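Local coordinates for histidine kinase (Synechocystis sp., PDB 5DFY), which probably works as a light-sensing histidine kinase that phosphorylates itself on histidine in two-component signalling, this piece being its phycocyanobilin-binding GAF domain of cyanobacteriochrome type, at residues Y74-D79 and W163-A168; G117-H122 and F151-V156; S124-D129 and R175-R180. All coordinates share one frame; numbering follows the deposited sequence.

All three contacts lie in one GAF domain and reach the same antiparallel sheet, strand order 82-89, 70-76, 161-170, 150-158, 125-127. Contact 1 pairs strands 70-76 and 161-170; contact 2 lays the loop 117-122 over strand 150-158; contact 3 joins strand 125-127, outermost within this chain, to the turn leading into helix 179-203. Centres lie about 9 Å apart for contacts 1 and 2, about 13 Å for 2 and 3, and about 19 Å for 1 and 3. Along the chain contact 2 is nested within the span closed by contact 1, while contact 3 alternates with both. Contacts 1 and 2 touch phycocyanobilin, as does L125 of contact 3, which places the bilin pocket against this sheet.

Contact 1: Y74-D79 and W163-A168; sequences YRFNPD and WGLLGA. With CYC (phycocyanobilin), chain B.
R75 lays its aliphatic stem over one face of the W163 indole: CG stands 4.0 Å from the centroid of the six-membered ring, a CH-pi contact displaced toward the rim. With CG anti to the backbone N (chi1 -177°), the stem runs out extended across the indole and bends only at chi3, leaving the guanidinium plane nearly perpendicular to the ring (89°). On the other face of the sheet Y74 and L165 point the same way, side by side, with Y74 CD2 4.1 Å from L165 CD1. F76 crosses L165 at a slant, its CZ 3.9 Å from L165 CG, while F76 CD2 comes within 3.5 Å of G164 CA. The Y74 ring has the phycocyanobilin methyl CMB over one face, and Y74 CB lies 3.6 Å from CBB of the same bilin. With an alanine here the ring is gone, which would probably leave the CMB methyl without the face that covers it and open a gap beside L165 CD1.

The backbones hold this in register antiparallel: Y74 and L165 form a hydrogen-bonded pair (Y74 N to L165 O 3.0 Å, L165 N to Y74 O 2.7 Å), and F76 N donates to W163 O. One water donates to both F76 O and W163 O. W163 and G164 make a classic beta bulge against V156 of strand 150-158. Strand 70-76 is flanked beyond by strand 82-89, where F84 meets Y74 edge-to-face, and L166 packs on helix 179-203.

Contact 2: G117-H122 and F151-V156; sequences GRYRNH and FLTVPV. With CYC (phycocyanobilin), chain B.
Y119 brings the edge of its ring up to strand 150-158, its OH donating to T153 O across 3.2 Å. The hydroxyl comes from above the carbonyl plane, 63° out of it, so this bond misses the lone-pair directions. Farther back on the same ring, Y119 CD1 is 3.8 Å from P155 CD, the two side chains crossing at about a right angle. Y119 CG lies beside its own backbone N, opposite the carbonyl carbon (chi1 -64°), a setting that carries the ring from the 3-10 turn 118-120 across to the strand. R118 CG sits over the centre of one face of the Y119 ring, and the bilin methyl CMA lies near the ring plane, 3.3 Å from Y119 OH.

The arrangement belongs to the bilin pocket of a GAF domain, in which the loop 117-122 and a strand of the central sheet grip different parts of phycocyanobilin. R118 takes the propionate: its N donates to O2A at 3.0 Å, nearly straight, and NE donates to O1A at 2.8 Å, with a weak third bond from NH2 to O1A. Its CG is wedged between the backbone N and carbonyl carbon (chi1 72°), and the chain bends again at chi3, curling the guanidinium back to the carboxylate that the main-chain N already holds. From the strand, T153 OG1 donates to the bilin carbonyl OB at 2.9 Å, while T153 CG2 turns to Y119 OH. At the far end of the loop, P155 CG packs 3.9 Å from H122 CA, and the H122 ring stacks on F157.

Contact 3: S124-D129 and R175-R180; sequences SLAVGD and RHWQAR
W177 presents the N-H edge of its indole to the end of strand 125-127, where NE1 donates to V127 O at 3.0 Å. The acceptor lies exactly in the ring plane, yet the donor stands well above the plane of the V127 carbonyl, 67° out of it, and the N-H...O angle is a bent 144°. The bond keeps to the indole plane but is bent at the hydrogen and does not use a carbonyl lone pair. One residue on, the geometry is more regular: R175 N donates to G128 O at 2.9 Å, in the carbonyl plane and on a lone pair, with an N-H...O angle of 162°. Both acceptors thus belong to consecutive residues, V127 and G128, and their donors, in that order, to W177 and R175 in the turn across from them. Beside the polar pair, A126 CB rests 4.0 Å from W177 CD1.

The R175 side chain reaches away from the strand and over its own neighbour, with CD above one face of the indole and W177 CZ3 3.4 Å above the guanidinium plane. The charge is well supplied with acceptors: NH2 forms a salt bridge to E181 and a hydrogen bond to L66 O, and NH1 donates to Q170 OE1.

Strand 125-127 is the edge of the sheet within this chain, hydrogen-bonded on its inner side to strand 150-158 through L125 and V127, while A126 also packs on I182 of helix 179-203, which starts just after Q178.

Contact 1: Y74-D79 and W163-A168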
loop_
_atom_site.group_PDB
_atom_site.type_symbol
_atom_site.label_atom_id
_atom_site.label_comp_id
_atom_site.label_asym_id
_atom_site.label_seq_id
_atom_site.Cartn_x
_atom_site.Cartn_y
_atom_site.Cartn_z
ATOM N N TYR A 74 2.841 17.567 0.693
ATOM C CA TYR A 74 2.359 18.081 -0.595
ATOM C C TYR A 74 1.628 16.954 -1.280
ATOM O O TYR A 74 2.205 15.897 -1.482
ATOM C CB TYR A 74 3.532 18.551 -1.439
ATOM C CG TYR A 74 3.278 19.114 -2.817
ATOM C CD1 TYR A 74 2.973 20.459 -2.993
ATOM C CD2 TYR A 74 3.422 18.323 -3.952
ATOM C CE1 TYR A 74 2.793 20.986 -4.250
ATOM C CE2 TYR A 74 3.229 18.850 -5.227
ATOM C CZ TYR A 74 2.935 20.181 -5.361
ATOM O OH TYR A 74 2.742 20.730 -6.610
ATOM N N ARG A 75 0.364 17.183 -1.610
ATOM C CA ARG A 75 -0.497 16.147 -2.189
ATOM C C ARG A 75 -0.753 16.448 -3.650
ATOM O O ARG A 75 -1.169 17.562 -3.976
ATOM C CB ARG A 75 -1.816 16.083 -1.436
ATOM C CG ARG A 75 -2.748 14.992 -1.930
ATOM C CD ARG A 75 -4.059 15.013 -1.190
ATOM N NE ARG A 75 -4.736 16.269 -1.464
ATOM C CZ ARG A 75 -5.602 16.865 -0.652
ATOM N NH1 ARG A 75 -5.932 16.317 0.508
ATOM N NH2 ARG A 75 -6.132 18.022 -1.014
ATOM N N PHE A 76 -0.514 15.471 -4.523
ATOM C CA PHE A 76 -0.792 15.640 -5.947
ATOM C C PHE A 76 -2.281 15.655 -6.278
ATOM O O PHE A 76 -3.093 14.906 -5.723
ATOM C CB PHE A 76 -0.112 14.543 -6.736
ATOM C CG PHE A 76 1.384 14.690 -6.836
ATOM C CD1 PHE A 76 1.956 15.769 -7.501
ATOM C CD2 PHE A 76 2.229 13.758 -6.263
ATOM C CE1 PHE A 76 3.338 15.889 -7.599
ATOM C CE2 PHE A 76 3.600 13.861 -6.363
ATOM C CZ PHE A 76 4.164 14.941 -7.023
ATOM N N ASN A 77 -2.628 16.553 -7.192
ATOM C CA ASN A 77 -3.956 16.595 -7.783
ATOM C C ASN A 77 -3.968 15.648 -8.960
ATOM O O ASN A 77 -2.919 15.187 -9.397
ATOM C CB ASN A 77 -4.292 18.003 -8.237
ATOM C CG ASN A 77 -4.462 18.962 -7.092
ATOM O OD1 ASN A 77 -5.043 18.622 -6.063
ATOM N ND2 ASN A 77 -3.955 20.183 -7.266
ATOM N N PRO A 78 -5.158 15.367 -9.502
ATOM C CA PRO A 78 -5.204 14.437 -10.631
ATOM C C PRO A 78 -4.336 14.870 -11.822
ATOM O O PRO A 78 -3.769 14.001 -12.480
ATOM C CB PRO A 78 -6.694 14.418 -10.986
ATOM C CG PRO A 78 -7.369 14.640 -9.660
ATOM C CD PRO A 78 -6.498 15.660 -8.964
ATOM N N ASP A 79 -4.210 16.171 -12.072
ATOM C CA ASP A 79 -3.417 16.647 -13.203
ATOM C C ASP A 79 -1.944 16.862 -12.844
ATOM O O ASP A 79 -1.206 17.476 -13.603
ATOM C CB ASP A 79 -4.012 17.945 -13.779
ATOM C CG ASP A 79 -3.924 19.126 -12.829
ATOM O OD1 ASP A 79 -3.351 18.989 -11.735
ATOM O OD2 ASP A 79 -4.423 20.220 -13.193
ATOM N N TRP A 163 1.083 9.495 -4.233
ATOM C CA TRP A 163 0.069 10.363 -3.689
ATOM C C TRP A 163 0.578 11.784 -3.448
ATOM O O TRP A 163 -0.174 12.748 -3.550
ATOM C CB TRP A 163 -0.428 9.733 -2.389
ATOM C CG TRP A 163 -1.302 10.558 -1.507
ATOM C CD1 TRP A 163 -2.664 10.527 -1.436
ATOM C CD2 TRP A 163 -0.874 11.503 -0.517
ATOM N NE1 TRP A 163 -3.109 11.399 -0.471
ATOM C CE2 TRP A 163 -2.031 12.015 0.101
ATOM C CE3 TRP A 163 0.373 11.965 -0.093
ATOM C CZ2 TRP A 163 -1.977 12.960 1.123
ATOM C CZ3 TRP A 163 0.420 12.904 0.912
ATOM C CH2 TRP A 163 -0.746 13.402 1.503
ATOM N N GLY A 164 1.858 11.897 -3.146
ATOM C CA GLY A 164 2.387 13.197 -2.776
ATOM C C GLY A 164 3.855 13.115 -2.430
ATOM O O GLY A 164 4.532 12.122 -2.700
ATOM N N LEU A 165 4.331 14.184 -1.801
ATOM C CA LEU A 165 5.718 14.357 -1.413
ATOM C C LEU A 165 5.786 14.766 0.050
ATOM O O LEU A 165 4.900 15.449 0.549
ATOM C CB LEU A 165 6.419 15.424 -2.256
ATOM C CG LEU A 165 6.332 15.287 -3.770
ATOM C CD1 LEU A 165 6.996 16.478 -4.457
ATOM C CD2 LEU A 165 6.989 14.022 -4.216
ATOM N N LEU A 166 6.862 14.358 0.694
ATOM C CA LEU A 166 7.210 14.758 2.060
ATOM C C LEU A 166 8.564 15.451 2.001
ATOM O O LEU A 166 9.545 14.856 1.577
ATOM C CB LEU A 166 7.254 13.531 2.978
ATOM C CG LEU A 166 7.635 13.788 4.440
ATOM C CD1 LEU A 166 6.660 14.709 5.129
ATOM C CD2 LEU A 166 7.689 12.467 5.174
ATOM N N GLY A 167 8.597 16.738 2.355
ATOM C CA GLY A 167 9.820 17.519 2.283
ATOM C C GLY A 167 10.324 17.983 3.632
ATOM O O GLY A 167 9.545 18.369 4.486
ATOM N N ALA A 168 11.635 17.931 3.795
ATOM C CA ALA A 168 12.341 18.473 4.948
ATOM C C ALA A 168 13.275 19.588 4.450
ATOM O O ALA A 168 13.985 19.417 3.457
ATOM C CB ALA A 168 13.111 17.396 5.654
HETATM C CHA CYC B . 12.338 20.251 -10.418
HETATM N NA CYC B . 10.646 20.889 -8.635
HETATM C C1A CYC B . 11.691 20.065 -9.258
HETATM C C2A CYC B . 11.943 18.920 -8.319
HETATM C C3A CYC B . 11.081 19.056 -7.168
HETATM C C4A CYC B . 10.289 20.281 -7.361
HETATM C CMA CYC B . 11.031 18.089 -6.014
HETATM C CAA CYC B . 12.903 17.781 -8.614
HETATM C CBA CYC B . 12.049 16.872 -9.525
HETATM C CGA CYC B . 12.743 15.640 -10.106
HETATM O O1A CYC B . 13.991 15.566 -10.063
HETATM O O2A CYC B . 12.077 14.698 -10.659
HETATM C CHB CYC B . 9.204 20.873 -6.530
HETATM N NB CYC B . 10.208 20.459 -4.268
HETATM C C1B CYC B . 9.094 20.725 -5.220
HETATM C C2B CYC B . 7.847 20.830 -4.455
HETATM C C3B CYC B . 8.138 20.651 -3.096
HETATM C C4B CYC B . 9.592 20.443 -2.921
HETATM C CMB CYC B . 6.499 21.091 -5.091
HETATM C CAB CYC B . 7.141 20.677 -1.944
HETATM C CBB CYC B . 7.019 19.291 -1.327
HETATM O OB CYC B . 10.228 20.260 -1.911
HETATM N NC CYC B . 9.468 24.928 -10.625
HETATM C C1C CYC B . 8.906 25.959 -10.233
HETATM C C2C CYC B . 8.734 27.048 -11.552
HETATM C C3C CYC B . 8.809 26.296 -12.618
HETATM C C4C CYC B . 9.754 25.073 -12.143
HETATM C CMC CYC B . 7.433 27.913 -11.384
HETATM C CAC CYC B . 9.394 26.964 -13.983
HETATM C CBC CYC B . 8.343 27.889 -14.553
HETATM O OC CYC B . 8.522 26.199 -9.106
HETATM C CHD CYC B . 10.501 24.301 -12.945
HETATM N ND CYC B . 11.082 22.373 -11.335
HETATM C C1D CYC B . 11.273 23.111 -12.472
HETATM C C2D CYC B . 12.329 22.603 -13.171
HETATM C C3D CYC B . 12.799 21.533 -12.483
HETATM C C4D CYC B . 12.017 21.391 -11.340
HETATM C CMD CYC B . 12.819 23.174 -14.495
HETATM C CAD CYC B . 13.956 20.652 -12.880
HETATM C CBD CYC B . 15.213 21.046 -12.131
HETATM C CGD CYC B . 15.657 22.432 -12.565
HETATM O O1D CYC B . 15.558 23.420 -11.788
HETATM O O2D CYC B . 16.128 22.622 -13.721
HETATM O O HOH W 1 -2.839 12.449 -4.391
#

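Contact 2: G117-H122 and F151-V156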
loop_
_atom_site.group_PDB
_atom_site.type_symbol
_atom_site.label_atom_id
_atom_site.label_comp_id
_atom_site.label_asym_id
_atom_site.label_seq_id
_atom_site.Cartn_x
_atom_site.Cartn_y
_atom_site.Cartn_z
ATOM N N GLY A 117 7.709 13.054 -11.958
ATOM C CA GLY A 117 9.149 12.966 -12.138
ATOM C C GLY A 117 9.779 11.731 -11.521
ATOM O O GLY A 117 9.241 10.620 -11.622
ATOM N N ARG A 118 10.926 11.927 -10.867
ATOM C CA ARG A 118 11.697 10.807 -10.329
ATOM C C ARG A 118 10.926 10.074 -9.244
ATOM O O ARG A 118 11.205 8.923 -8.941
ATOM C CB ARG A 118 13.039 11.285 -9.772
ATOM C CG ARG A 118 12.929 12.071 -8.455
ATOM C CD ARG A 118 14.305 12.371 -7.904
ATOM N NE ARG A 118 15.024 13.288 -8.785
ATOM C CZ ARG A 118 16.336 13.477 -8.754
ATOM N NH1 ARG A 118 17.090 12.813 -7.885
ATOM N NH2 ARG A 118 16.892 14.332 -9.602
ATOM N N TYR A 119 9.942 10.756 -8.668
ATOM C CA TYR A 119 9.208 10.230 -7.541
ATOM C C TYR A 119 8.331 9.044 -7.952
ATOM O O TYR A 119 8.042 8.173 -7.132
ATOM C CB TYR A 119 8.392 11.359 -6.911
ATOM C CG TYR A 119 9.320 12.411 -6.357
ATOM C CD1 TYR A 119 10.039 12.160 -5.213
ATOM C CD2 TYR A 119 9.503 13.630 -6.987
ATOM C CE1 TYR A 119 10.924 13.068 -4.702
ATOM C CE2 TYR A 119 10.406 14.564 -6.472
ATOM C CZ TYR A 119 11.098 14.266 -5.323
ATOM O OH TYR A 119 11.987 15.163 -4.760
ATOM N N ARG A 120 7.996 8.974 -9.240
ATOM C CA ARG A 120 7.302 7.811 -9.810
ATOM C C ARG A 120 8.100 6.525 -9.581
ATOM O O ARG A 120 7.526 5.439 -9.466
ATOM C CB ARG A 120 7.090 7.992 -11.306
ATOM C CG ARG A 120 6.205 9.160 -11.719
ATOM C CD ARG A 120 6.278 9.390 -13.257
ATOM N NE ARG A 120 7.560 9.923 -13.727
ATOM C CZ ARG A 120 7.827 10.222 -14.997
ATOM N NH1 ARG A 120 6.899 10.046 -15.934
ATOM N NH2 ARG A 120 9.013 10.709 -15.335
ATOM N N ASN A 121 9.425 6.657 -9.547
ATOM C CA ASN A 121 10.333 5.525 -9.339
ATOM C C ASN A 121 10.826 5.350 -7.888
ATOM O O ASN A 121 11.840 4.724 -7.649
ATOM C CB ASN A 121 11.545 5.676 -10.262
ATOM C CG ASN A 121 12.356 4.393 -10.411
ATOM O OD1 ASN A 121 11.812 3.283 -10.484
ATOM N ND2 ASN A 121 13.664 4.549 -10.443
ATOM N N HIS A 122 10.088 5.892 -6.916
ATOM C CA HIS A 122 10.458 5.796 -5.490
ATOM C C HIS A 122 11.798 6.457 -5.168
ATOM O O HIS A 122 12.468 6.076 -4.207
ATOM C CB HIS A 122 10.476 4.343 -5.017
ATOM C CG HIS A 122 9.159 3.656 -5.155
ATOM N ND1 HIS A 122 8.247 3.572 -4.121
ATOM C CD2 HIS A 122 8.596 3.012 -6.205
ATOM C CE1 HIS A 122 7.182 2.908 -4.529
ATOM N NE2 HIS A 122 7.361 2.561 -5.788
ATOM N N PHE A 151 17.171 21.126 0.897
ATOM C CA PHE A 151 15.958 20.317 1.038
ATOM C C PHE A 151 16.211 18.851 0.808
ATOM O O PHE A 151 17.129 18.463 0.103
ATOM C CB PHE A 151 14.842 20.806 0.101
ATOM C CG PHE A 151 15.089 20.606 -1.368
ATOM C CD1 PHE A 151 14.777 19.397 -1.983
ATOM C CD2 PHE A 151 15.570 21.644 -2.151
ATOM C CE1 PHE A 151 14.981 19.210 -3.345
ATOM C CE2 PHE A 151 15.771 21.469 -3.521
ATOM C CZ PHE A 151 15.479 20.251 -4.120
ATOM N N LEU A 152 15.342 18.051 1.394
ATOM C CA LEU A 152 15.339 16.617 1.190
ATOM C C LEU A 152 13.870 16.241 0.954
ATOM O O LEU A 152 13.049 16.375 1.868
ATOM C CB LEU A 152 15.925 15.911 2.401
ATOM C CG LEU A 152 15.797 14.392 2.503
ATOM C CD1 LEU A 152 16.171 13.685 1.253
ATOM C CD2 LEU A 152 16.612 13.914 3.680
ATOM N N THR A 153 13.526 15.817 -0.265
ATOM C CA THR A 153 12.135 15.602 -0.610
ATOM C C THR A 153 11.994 14.179 -1.138
ATOM O O THR A 153 12.726 13.762 -2.027
ATOM C CB THR A 153 11.653 16.686 -1.614
ATOM O OG1 THR A 153 11.755 17.964 -0.964
ATOM C CG2 THR A 153 10.214 16.476 -2.045
ATOM N N VAL A 154 11.071 13.436 -0.527
ATOM C CA VAL A 154 10.880 12.003 -0.800
ATOM C C VAL A 154 9.435 11.731 -1.199
ATOM O O VAL A 154 8.541 12.521 -0.918
ATOM C CB VAL A 154 11.256 11.139 0.406
ATOM C CG1 VAL A 154 12.664 11.405 0.837
ATOM C CG2 VAL A 154 10.318 11.376 1.573
ATOM N N PRO A 155 9.189 10.594 -1.870
ATOM C CA PRO A 155 7.831 10.296 -2.311
ATOM C C PRO A 155 6.968 9.637 -1.255
ATOM O O PRO A 155 7.488 8.883 -0.433
ATOM C CB PRO A 155 8.054 9.318 -3.479
ATOM C CG PRO A 155 9.344 8.693 -3.211
ATOM C CD PRO A 155 10.176 9.619 -2.370
ATOM N N VAL A 156 5.671 9.934 -1.284
ATOM C CA VAL A 156 4.693 9.286 -0.431
ATOM C C VAL A 156 3.790 8.430 -1.312
ATOM O O VAL A 156 2.987 8.981 -2.089
ATOM C CB VAL A 156 3.849 10.310 0.339
ATOM C CG1 VAL A 156 2.869 9.584 1.234
ATOM C CG2 VAL A 156 4.733 11.240 1.159
HETATM C CHA CYC B . 12.338 20.251 -10.418
HETATM N NA CYC B . 10.646 20.889 -8.635
HETATM C C1A CYC B . 11.691 20.065 -9.258
HETATM C C2A CYC B . 11.943 18.920 -8.319
HETATM C C3A CYC B . 11.081 19.056 -7.168
HETATM C C4A CYC B . 10.289 20.281 -7.361
HETATM C CMA CYC B . 11.031 18.089 -6.014
HETATM C CAA CYC B . 12.903 17.781 -8.614
HETATM C CBA CYC B . 12.049 16.872 -9.525
HETATM C CGA CYC B . 12.743 15.640 -10.106
HETATM O O1A CYC B . 13.991 15.566 -10.063
HETATM O O2A CYC B . 12.077 14.698 -10.659
HETATM C CHB CYC B . 9.204 20.873 -6.530
HETATM N NB CYC B . 10.208 20.459 -4.268
HETATM C C1B CYC B . 9.094 20.725 -5.220
HETATM C C2B CYC B . 7.847 20.830 -4.455
HETATM C C3B CYC B . 8.138 20.651 -3.096
HETATM C C4B CYC B . 9.592 20.443 -2.921
HETATM C CMB CYC B . 6.499 21.091 -5.091
HETATM C CAB CYC B . 7.141 20.677 -1.944
HETATM C CBB CYC B . 7.019 19.291 -1.327
HETATM O OB CYC B . 10.228 20.260 -1.911
HETATM N NC CYC B . 9.468 24.928 -10.625
HETATM C C1C CYC B . 8.906 25.959 -10.233
HETATM C C2C CYC B . 8.734 27.048 -11.552
HETATM C C3C CYC B . 8.809 26.296 -12.618
HETATM C C4C CYC B . 9.754 25.073 -12.143
HETATM C CMC CYC B . 7.433 27.913 -11.384
HETATM C CAC CYC B . 9.394 26.964 -13.983
HETATM C CBC CYC B . 8.343 27.889 -14.553
HETATM O OC CYC B . 8.522 26.199 -9.106
HETATM C CHD CYC B . 10.501 24.301 -12.945
HETATM N ND CYC B . 11.082 22.373 -11.335
HETATM C C1D CYC B . 11.273 23.111 -12.472
HETATM C C2D CYC B . 12.329 22.603 -13.171
HETATM C C3D CYC B . 12.799 21.533 -12.483
HETATM C C4D CYC B . 12.017 21.391 -11.340
HETATM C CMD CYC B . 12.819 23.174 -14.495
HETATM C CAD CYC B . 13.956 20.652 -12.880
HETATM C CBD CYC B . 15.213 21.046 -12.131
HETATM C CGD CYC B . 15.657 22.432 -12.565
HETATM O O1D CYC B . 15.558 23.420 -11.788
HETATM O O2D CYC B . 16.128 22.622 -13.721
#

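Contact 3: S124-D129 and R175-R180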
loop_
_atom_site.group_PDB
_atom_site.type_symbol
_atom_site.label_atom_id
_atom_site.label_comp_id
_atom_site.label_asym_id
_atom_site.label_seq_id
_atom_site.Cartn_x
_atom_site.Cartn_y
_atom_site.Cartn_z
ATOM N N SER A 124 14.337 9.802 -4.292
ATOM C CA SER A 124 14.297 11.081 -3.600
ATOM C C SER A 124 15.318 12.053 -4.177
ATOM O O SER A 124 16.125 11.692 -5.025
ATOM C CB SER A 124 14.493 10.881 -2.104
ATOM O OG SER A 124 15.676 10.208 -1.791
ATOM N N LEU A 125 15.224 13.303 -3.752
ATOM C CA LEU A 125 16.185 14.327 -4.132
ATOM C C LEU A 125 16.620 15.061 -2.868
ATOM O O LEU A 125 15.785 15.591 -2.114
ATOM C CB LEU A 125 15.607 15.293 -5.151
ATOM C CG LEU A 125 16.518 16.462 -5.558
ATOM C CD1 LEU A 125 17.835 15.961 -6.124
ATOM C CD2 LEU A 125 15.816 17.367 -6.553
ATOM N N ALA A 126 17.925 15.068 -2.650
ATOM C CA ALA A 126 18.556 15.762 -1.539
ATOM C C ALA A 126 19.491 16.814 -2.103
ATOM O O ALA A 126 20.390 16.508 -2.886
ATOM C CB ALA A 126 19.326 14.796 -0.649
ATOM N N VAL A 127 19.278 18.052 -1.691
ATOM C CA VAL A 127 20.051 19.193 -2.188
ATOM C C VAL A 127 20.558 19.973 -0.985
ATOM O O VAL A 127 19.772 20.463 -0.165
ATOM C CB VAL A 127 19.206 20.079 -3.107
ATOM C CG1 VAL A 127 19.910 21.408 -3.407
ATOM C CG2 VAL A 127 18.895 19.337 -4.397
ATOM N N GLY A 128 21.873 20.069 -0.875
ATOM C CA GLY A 128 22.494 20.700 0.272
ATOM C C GLY A 128 22.557 22.218 0.227
ATOM O O GLY A 128 22.634 22.857 1.269
ATOM N N ASP A 129 22.535 22.793 -0.964
ATOM C CA ASP A 129 22.540 24.247 -1.123
ATOM C C ASP A 129 21.872 24.587 -2.430
ATOM O O ASP A 129 22.427 24.328 -3.501
ATOM C CB ASP A 129 23.968 24.798 -1.086
ATOM C CG ASP A 129 24.010 26.298 -1.004
ATOM O OD1 ASP A 129 23.009 26.954 -1.338
ATOM O OD2 ASP A 129 25.065 26.826 -0.583
ATOM N N ARG A 175 23.060 22.514 4.140
ATOM C CA ARG A 175 23.078 21.326 4.953
ATOM C C ARG A 175 23.497 20.154 4.110
ATOM O O ARG A 175 22.834 19.853 3.118
ATOM C CB ARG A 175 21.701 21.050 5.551
ATOM C CG ARG A 175 21.660 19.807 6.384
ATOM C CD ARG A 175 20.371 19.718 7.154
ATOM N NE ARG A 175 20.361 18.513 7.957
ATOM C CZ ARG A 175 19.517 18.255 8.934
ATOM N NH1 ARG A 175 18.565 19.122 9.243
ATOM N NH2 ARG A 175 19.618 17.121 9.605
ATOM N N HIS A 176 24.543 19.462 4.531
ATOM C CA HIS A 176 24.922 18.230 3.852
ATOM C C HIS A 176 24.085 17.090 4.398
ATOM O O HIS A 176 24.294 16.665 5.529
ATOM C CB HIS A 176 26.396 17.913 4.032
ATOM C CG HIS A 176 26.804 16.634 3.366
ATOM N ND1 HIS A 176 27.590 15.683 3.983
ATOM C CD2 HIS A 176 26.508 16.139 2.141
ATOM C CE1 HIS A 176 27.776 14.666 3.157
ATOM N NE2 HIS A 176 27.126 14.916 2.035
ATOM N N TRP A 177 23.134 16.617 3.593
ATOM C CA TRP A 177 22.252 15.543 4.007
ATOM C C TRP A 177 22.988 14.209 3.998
ATOM O O TRP A 177 23.610 13.863 3.000
ATOM C CB TRP A 177 21.044 15.467 3.090
ATOM C CG TRP A 177 20.237 16.747 3.011
ATOM C CD1 TRP A 177 20.274 17.678 2.011
ATOM C CD2 TRP A 177 19.273 17.215 3.957
ATOM N NE1 TRP A 177 19.380 18.689 2.272
ATOM C CE2 TRP A 177 18.756 18.424 3.463
ATOM C CE3 TRP A 177 18.792 16.725 5.179
ATOM C CZ2 TRP A 177 17.792 19.154 4.146
ATOM C CZ3 TRP A 177 17.840 17.453 5.848
ATOM C CH2 TRP A 177 17.340 18.644 5.327
ATOM N N GLN A 178 22.921 13.482 5.110
ATOM C CA GLN A 178 23.613 12.208 5.243
ATOM C C GLN A 178 22.772 11.108 4.613
ATOM O O GLN A 178 21.554 11.172 4.626
ATOM C CB GLN A 178 23.881 11.874 6.706
ATOM C CG GLN A 178 24.726 12.899 7.477
ATOM C CD GLN A 178 26.065 13.229 6.802
ATOM O OE1 GLN A 178 26.442 14.399 6.684
ATOM N NE2 GLN A 178 26.787 12.197 6.367
ATOM N N ALA A 179 23.439 10.100 4.062
ATOM C CA ALA A 179 22.750 8.982 3.427
ATOM C C ALA A 179 21.721 8.366 4.368
ATOM O O ALA A 179 20.648 7.942 3.939
ATOM C CB ALA A 179 23.752 7.931 2.972
ATOM N N ARG A 180 22.053 8.321 5.654
ATOM C CA ARG A 180 21.158 7.759 6.659
ATOM C C ARG A 180 19.871 8.570 6.762
ATOM O O ARG A 180 18.775 8.010 6.809
ATOM C CB ARG A 180 21.852 7.698 8.021
ATOM C CG ARG A 180 20.906 7.479 9.190
ATOM C CD ARG A 180 21.626 7.634 10.519
ATOM N NE ARG A 180 22.199 8.968 10.678
ATOM C CZ ARG A 180 21.592 9.973 11.301
ATOM N NH1 ARG A 180 20.388 9.798 11.827
ATOM N NH2 ARG A 180 22.189 11.153 11.398
#